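Local atomic coordinates of trehalose monomycolate transport factor A (Mycolicibacterium smegmatis MC2 155, PDB entry 6T84), a protein that is required for MmpL3-dependent transport of trehalose monomycolate to the cell wall, and for growth and cell elongation. Residues D174-R177 with V178-P181; L88-K91 with G92-E95. All coordinates share one frame; numbering follows the deposited sequence.

Contact 1: D174-R177 with V178-P181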
ATOM      1  N   ASP A 174      -3.379  -9.574   4.890  1.00 18.89           N
ATOM      2  CA  ASP A 174      -3.594 -10.835   5.613  1.00 21.61           C
ATOM      3  C   ASP A 174      -2.419 -11.125   6.549  1.00 20.16           C
ATOM      4  O   ASP A 174      -2.616 -11.538   7.699  1.00 20.76           O
ATOM      5  CB  ASP A 174      -3.774 -12.004   4.632  1.00 28.82           C
ATOM      6  CG  ASP A 174      -5.168 -12.046   4.002  1.00 40.96           C
ATOM      7  OD1 ASP A 174      -6.060 -11.297   4.470  1.00 41.42           O
ATOM      8  OD2 ASP A 174      -5.370 -12.817   3.029  1.00 40.64           O
ATOM      9  N   LEU A 175      -1.199 -10.871   6.095  1.00 19.21           N
ATOM     10  CA  LEU A 175      -0.029 -11.172   6.903  1.00 20.19           C
ATOM     11  C   LEU A 175       0.069 -10.248   8.105  1.00 20.78           C
ATOM     12  O   LEU A 175       0.632 -10.643   9.132  1.00 22.78           O
ATOM     13  CB  LEU A 175       1.230 -11.076   6.035  1.00 20.57           C
ATOM     14  CG  LEU A 175       1.404 -12.128   4.937  1.00 21.47           C
ATOM     15  CD1 LEU A 175       2.397 -11.642   3.868  1.00 22.17           C
ATOM     16  CD2 LEU A 175       1.939 -13.425   5.570  1.00 22.81           C
ATOM     17  N   LEU A 176      -0.489  -9.039   8.016  1.00 19.56           N
ATOM     18  CA  LEU A 176      -0.451  -8.068   9.105  1.00 18.90           C
ATOM     19  C   LEU A 176      -1.653  -8.184  10.031  1.00 20.26           C
ATOM     20  O   LEU A 176      -1.776  -7.384  10.982  1.00 21.15           O
ATOM     21  CB  LEU A 176      -0.384  -6.612   8.553  1.00 17.94           C
ATOM     22  CG  LEU A 176       0.906  -6.315   7.740  1.00 17.28           C
ATOM     23  CD1 LEU A 176       0.841  -4.806   7.477  1.00 18.74           C
ATOM     24  CD2 LEU A 176       2.172  -6.717   8.537  1.00 16.92           C
ATOM     25  N   ARG A 177      -2.528  -9.172   9.810  1.00 22.26           N
ATOM     26  CA  ARG A 177      -3.662  -9.354  10.725  1.00 25.82           C
ATOM     27  C   ARG A 177      -3.215  -9.624  12.160  1.00 25.59           C
ATOM     28  O   ARG A 177      -3.981  -9.344  13.099  1.00 25.99           O
ATOM     29  CB  ARG A 177      -4.590 -10.479  10.252  1.00 31.00           C
ATOM     30  CG  ARG A 177      -5.559 -10.104   9.147  1.00 38.64           C
ATOM     31  CD  ARG A 177      -6.284 -11.342   8.606  1.00 36.46           C
ATOM     32  NE  ARG A 177      -6.571 -12.287   9.683  1.00 74.33           N
ATOM     33  CZ  ARG A 177      -6.593 -13.608   9.530  1.00112.06           C
ATOM     34  NH1 ARG A 177      -6.340 -14.137   8.340  1.00 74.67           N
ATOM     35  NH2 ARG A 177      -6.857 -14.398  10.567  1.00 87.96           N
ATOM     36  N   VAL A 178      -1.985 -10.147  12.340  1.00 26.78           N
ATOM     37  CA  VAL A 178      -1.395 -10.458  13.654  1.00 27.05           C
ATOM     38  C   VAL A 178      -0.939  -9.229  14.430  1.00 27.67           C
ATOM     39  O   VAL A 178      -0.626  -9.346  15.619  1.00 29.86           O
ATOM     40  CB  VAL A 178      -0.272 -11.520  13.540  1.00 29.92           C
ATOM     41  CG1 VAL A 178      -0.814 -12.768  12.839  1.00 36.45           C
ATOM     42  CG2 VAL A 178       0.923 -10.945  12.830  1.00 28.35           C
ATOM     43  N   LEU A 179      -0.930  -8.035  13.818  1.00 26.54           N
ATOM     44  CA  LEU A 179      -0.496  -6.853  14.550  1.00 25.50           C
ATOM     45  C   LEU A 179      -1.487  -6.549  15.678  1.00 27.63           C
ATOM     46  O   LEU A 179      -2.705  -6.759  15.520  1.00 28.57           O
ATOM     47  CB  LEU A 179      -0.396  -5.655  13.611  1.00 23.47           C
ATOM     48  CG  LEU A 179       0.731  -5.767  12.557  1.00 22.13           C
ATOM     49  CD1 LEU A 179       0.740  -4.501  11.689  1.00 21.98           C
ATOM     50  CD2 LEU A 179       2.101  -6.136  13.274  1.00 22.54           C
ATOM     51  N   PRO A 180      -1.006  -6.048  16.819  1.00 29.18           N
ATOM     52  CA  PRO A 180      -1.870  -5.982  18.009  1.00 30.56           C
ATOM     53  C   PRO A 180      -2.946  -4.924  17.848  1.00 32.47           C
ATOM     54  O   PRO A 180      -2.752  -3.912  17.159  1.00 31.71           O
ATOM     55  CB  PRO A 180      -0.885  -5.630  19.145  1.00 30.39           C
ATOM     56  CG  PRO A 180       0.304  -4.994  18.444  1.00 30.26           C
ATOM     57  CD  PRO A 180       0.370  -5.573  17.071  1.00 29.79           C
ATOM     58  N   PRO A 181      -4.101  -5.112  18.477  1.00 36.19           N
ATOM     59  CA  PRO A 181      -5.175  -4.109  18.398  1.00 39.32           C
ATOM     60  C   PRO A 181      -4.788  -2.822  19.113  1.00 38.81           C
ATOM     61  O   PRO A 181      -3.877  -2.780  19.939  1.00 38.06           O
ATOM     62  CB  PRO A 181      -6.352  -4.787  19.108  1.00 48.77           C
ATOM     63  CG  PRO A 181      -5.938  -6.246  19.310  1.00 61.89           C
ATOM     64  CD  PRO A 181      -4.441  -6.268  19.322  1.00 39.71           C
TER
HETATM   65  O   HOH W   1      -4.195  -9.079  16.317  1.00 33.91           O
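V178 gives up the most surface here, followed by L179 and L176, and the three meet within a single turn of chain where helix 159-175 ends and the chain runs on as loop. The turn closes through the backbone: L179 N donates to L176 O at 3.0 Å in a nearly straight bond (168° at the hydrogen). The donor stands well above the carbonyl plane, away from the lone-pair directions. The two leucines lie side by side and point the same way, L179 CB and CG both close to L176 O. Each carries CG anti to its own carbonyl carbon (chi1 -63° in L176), which keeps the chains running alongside. L176 CB is 3.9 Å from L179 CD1. V178 is turned differently. Its CG2, lying between its own backbone N and carbonyl carbon, comes 3.7 Å from L175 O, while its CG1 stays close to the peptide carbon of R177. A water donates to both R177 O and L179 O, the latter at 2.9 Å, bridging the carbonyls of the residues before and after V178. After L179 the chain extends into P180 and P181, which have no N-H to continue any helical bonding. P180 O is taken up by T82 OG1. The paired leucines also rest on V86 of strand 86-90 and N144 of strand 141-144, and L175 packs on helix 126-134. The chemistry implies a turn with two faces. A buried leucine pair ties the end of helix 159-175, the last in this N-terminal, probably cytoplasmic part of the protein, to the sheet; L176 O is gripped by an amide and by R78 NH2, R177 O and L179 O share a water, and V178 and R177 stay exposed.

Contact 2: L88-K91 with G92-E95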
ATOM      1  N   LEU A  88       7.439  -2.409   4.289  1.00 12.23           N
ATOM      2  CA  LEU A  88       8.240  -3.399   3.539  1.00 12.94           C
ATOM      3  C   LEU A  88       8.524  -2.762   2.177  1.00 13.08           C
ATOM      4  O   LEU A  88       7.594  -2.558   1.390  1.00 13.42           O
ATOM      5  CB  LEU A  88       7.370  -4.655   3.384  1.00 14.19           C
ATOM      6  CG  LEU A  88       7.903  -5.825   2.559  1.00 15.12           C
ATOM      7  CD1 LEU A  88       9.140  -6.404   3.256  1.00 15.93           C
ATOM      8  CD2 LEU A  88       6.822  -6.921   2.350  1.00 16.92           C
ATOM      9  N   ARG A  89       9.796  -2.464   1.872  1.00 12.90           N
ATOM     10  CA  ARG A  89      10.102  -1.716   0.656  1.00 14.16           C
ATOM     11  C   ARG A  89      11.354  -2.279   0.000  1.00 14.11           C
ATOM     12  O   ARG A  89      12.185  -2.923   0.653  1.00 14.68           O
ATOM     13  CB  ARG A  89      10.249  -0.212   0.919  1.00 16.07           C
ATOM     14  CG  ARG A  89      11.307   0.120   1.911  1.00 17.19           C
ATOM     15  CD  ARG A  89      11.477   1.632   2.110  1.00 17.56           C
ATOM     16  NE  ARG A  89      10.224   2.236   2.614  1.00 17.92           N
ATOM     17  CZ  ARG A  89       9.891   3.512   2.435  1.00 19.31           C
ATOM     18  NH1 ARG A  89      10.746   4.340   1.840  1.00 21.63           N
ATOM     19  NH2 ARG A  89       8.713   3.995   2.881  1.00 19.56           N
ATOM     20  N   LEU A  90      11.475  -2.046  -1.300  1.00 14.18           N
ATOM     21  CA  LEU A  90      12.660  -2.565  -2.006  1.00 14.49           C
ATOM     22  C   LEU A  90      13.926  -2.001  -1.363  1.00 15.70           C
ATOM     23  O   LEU A  90      13.986  -0.841  -0.958  1.00 16.62           O
ATOM     24  CB  LEU A  90      12.609  -2.112  -3.474  1.00 15.62           C
ATOM     25  CG  LEU A  90      11.450  -2.644  -4.272  1.00 18.52           C
ATOM     26  CD1 LEU A  90      11.487  -2.138  -5.718  1.00 20.82           C
ATOM     27  CD2 LEU A  90      11.414  -4.177  -4.231  1.00 19.65           C
ATOM     28  N   LYS A  91      14.979  -2.820  -1.338  1.00 16.36           N
ATOM     29  CA  LYS A  91      16.229  -2.425  -0.683  1.00 19.96           C
ATOM     30  C   LYS A  91      16.876  -1.175  -1.302  1.00 22.44           C
ATOM     31  O   LYS A  91      17.595  -0.440  -0.599  1.00 23.93           O
ATOM     32  CB  LYS A  91      17.184  -3.625  -0.630  1.00 23.74           C
ATOM     33  CG  LYS A  91      17.650  -4.042  -1.965  1.00 28.57           C
ATOM     34  CD  LYS A  91      18.578  -5.267  -1.821  1.00 35.42           C
ATOM     35  CE  LYS A  91      19.255  -5.644  -3.142  1.00 44.93           C
ATOM     36  NZ  LYS A  91      18.379  -6.445  -4.044  1.00 58.50           N
ATOM     37  N   GLY A  92      16.698  -0.934  -2.602  1.00 22.28           N
ATOM     38  CA  GLY A  92      17.383   0.258  -3.111  1.00 23.57           C
ATOM     39  C   GLY A  92      16.709   1.590  -2.817  1.00 24.43           C
ATOM     40  O   GLY A  92      17.267   2.642  -3.186  1.00 26.42           O
ATOM     41  N   LEU A  93      15.542   1.580  -2.158  1.00 22.64           N
ATOM     42  CA  LEU A  93      14.828   2.800  -1.851  1.00 21.79           C
ATOM     43  C   LEU A  93      15.300   3.370  -0.522  1.00 22.72           C
ATOM     44  O   LEU A  93      15.877   2.677   0.312  1.00 23.35           O
ATOM     45  CB  LEU A  93      13.309   2.531  -1.783  1.00 21.25           C
ATOM     46  CG  LEU A  93      12.742   2.013  -3.112  1.00 23.12           C
ATOM     47  CD1 LEU A  93      11.260   1.628  -2.973  1.00 22.95           C
ATOM     48  CD2 LEU A  93      12.996   3.010  -4.278  1.00 25.11           C
ATOM     49  N   LYS A  94      15.005   4.645  -0.305  1.00 24.01           N
ATOM     50  CA  LYS A  94      15.427   5.273   0.942  1.00 28.42           C
ATOM     51  C   LYS A  94      14.633   4.696   2.102  1.00 23.72           C
ATOM     52  O   LYS A  94      13.487   4.279   1.944  1.00 23.70           O
ATOM     53  CB  LYS A  94      15.123   6.777   0.907  1.00 41.40           C
ATOM     54  CG  LYS A  94      15.801   7.562  -0.206  1.00 58.48           C
ATOM     55  CD  LYS A  94      17.177   8.061   0.209  1.00 89.31           C
ATOM     56  CE  LYS A  94      17.828   8.838  -0.919  1.00 84.88           C
ATOM     57  NZ  LYS A  94      19.144   9.404  -0.539  1.00 90.24           N
ATOM     58  N   GLU A  95      15.255   4.651   3.275  1.00 21.52           N
ATOM     59  CA  GLU A  95      14.532   4.248   4.475  1.00 22.97           C
ATOM     60  C   GLU A  95      13.415   5.259   4.725  1.00 22.18           C
ATOM     61  O   GLU A  95      13.517   6.438   4.315  1.00 23.04           O
ATOM     62  CB  GLU A  95      15.434   4.282   5.706  1.00 28.77           C
ATOM     63  CG  GLU A  95      16.708   3.462   5.573  1.00 40.50           C
ATOM     64  CD  GLU A  95      17.487   3.423   6.874  1.00 84.64           C
ATOM     65  OE1 GLU A  95      17.331   4.363   7.690  1.00 53.96           O
ATOM     66  OE2 GLU A  95      18.240   2.444   7.087  1.00 42.84           O
TER
HETATM   67  O   HOH W   2      14.852   0.377   1.828  1.00 19.65           O
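R89 NH1 reaches across to K94 O at 2.7 Å, the one side-chain hydrogen bond joining strand end to loop. It is somewhat bent, 138° at the hydrogen, and K94 O lies at the edge of the guanidinium but tilted from its plane. Beside it R89 CD comes within 3.3 Å of K94 O, so the carbonyl is met by the polar end of the arginine and by its last methylene. Two torsions bring the group there: R89 CG sits between its backbone N and carbonyl carbon (chi1 58°), and a bend at chi3 swings the guanidinium towards the loop. The loop begins with a type I beta turn from L90 to L93, closed by L93 N to L90 O at 3.1 Å. Next to this bond L90 CB packs 4.0 Å from L93 CD1. A water donates to L90 O and, at 2.9 Å, to L93 O. K91 and G92 form the exposed corner. One step further out, D87 OD1 makes a salt bridge with R89 NE and positions the guanidinium from the strand itself; Y113, I141 and P96 touch the same side chain, and the arginine is buried although the turn beside it is largely at the surface. Strand 86-90 runs between two antiparallel neighbours: L88 and L90 bond by backbone to M142 and E140, R89 and K91 to M111 and P109. The turn thus carries the chain off an inner strand of the sheet, with L93 leaning on I141 of strand 141-144 and E95 on Y113 of strand 110-114.

In the fold
Contact 1 and contact 2 sit toward opposite ends of strand 86-90, with centres 22 Å apart and nearest atoms about 7 Å apart, without touching. The strand joins them: V86, its first residue, touches the leucines of contact 1, while its last residues lead into the turn of contact 2. Strand 141-144 does the same alongside, N144 serving contact 1 and I141 and M142 contact 2. Both turns have an i to i+3 backbone bond with a leucine at each end, although one leaves a helix and the other a strand. Their waters differ: in contact 2 the water links the carbonyls of the two bonded leucines, in contact 1 those of R177 and L179.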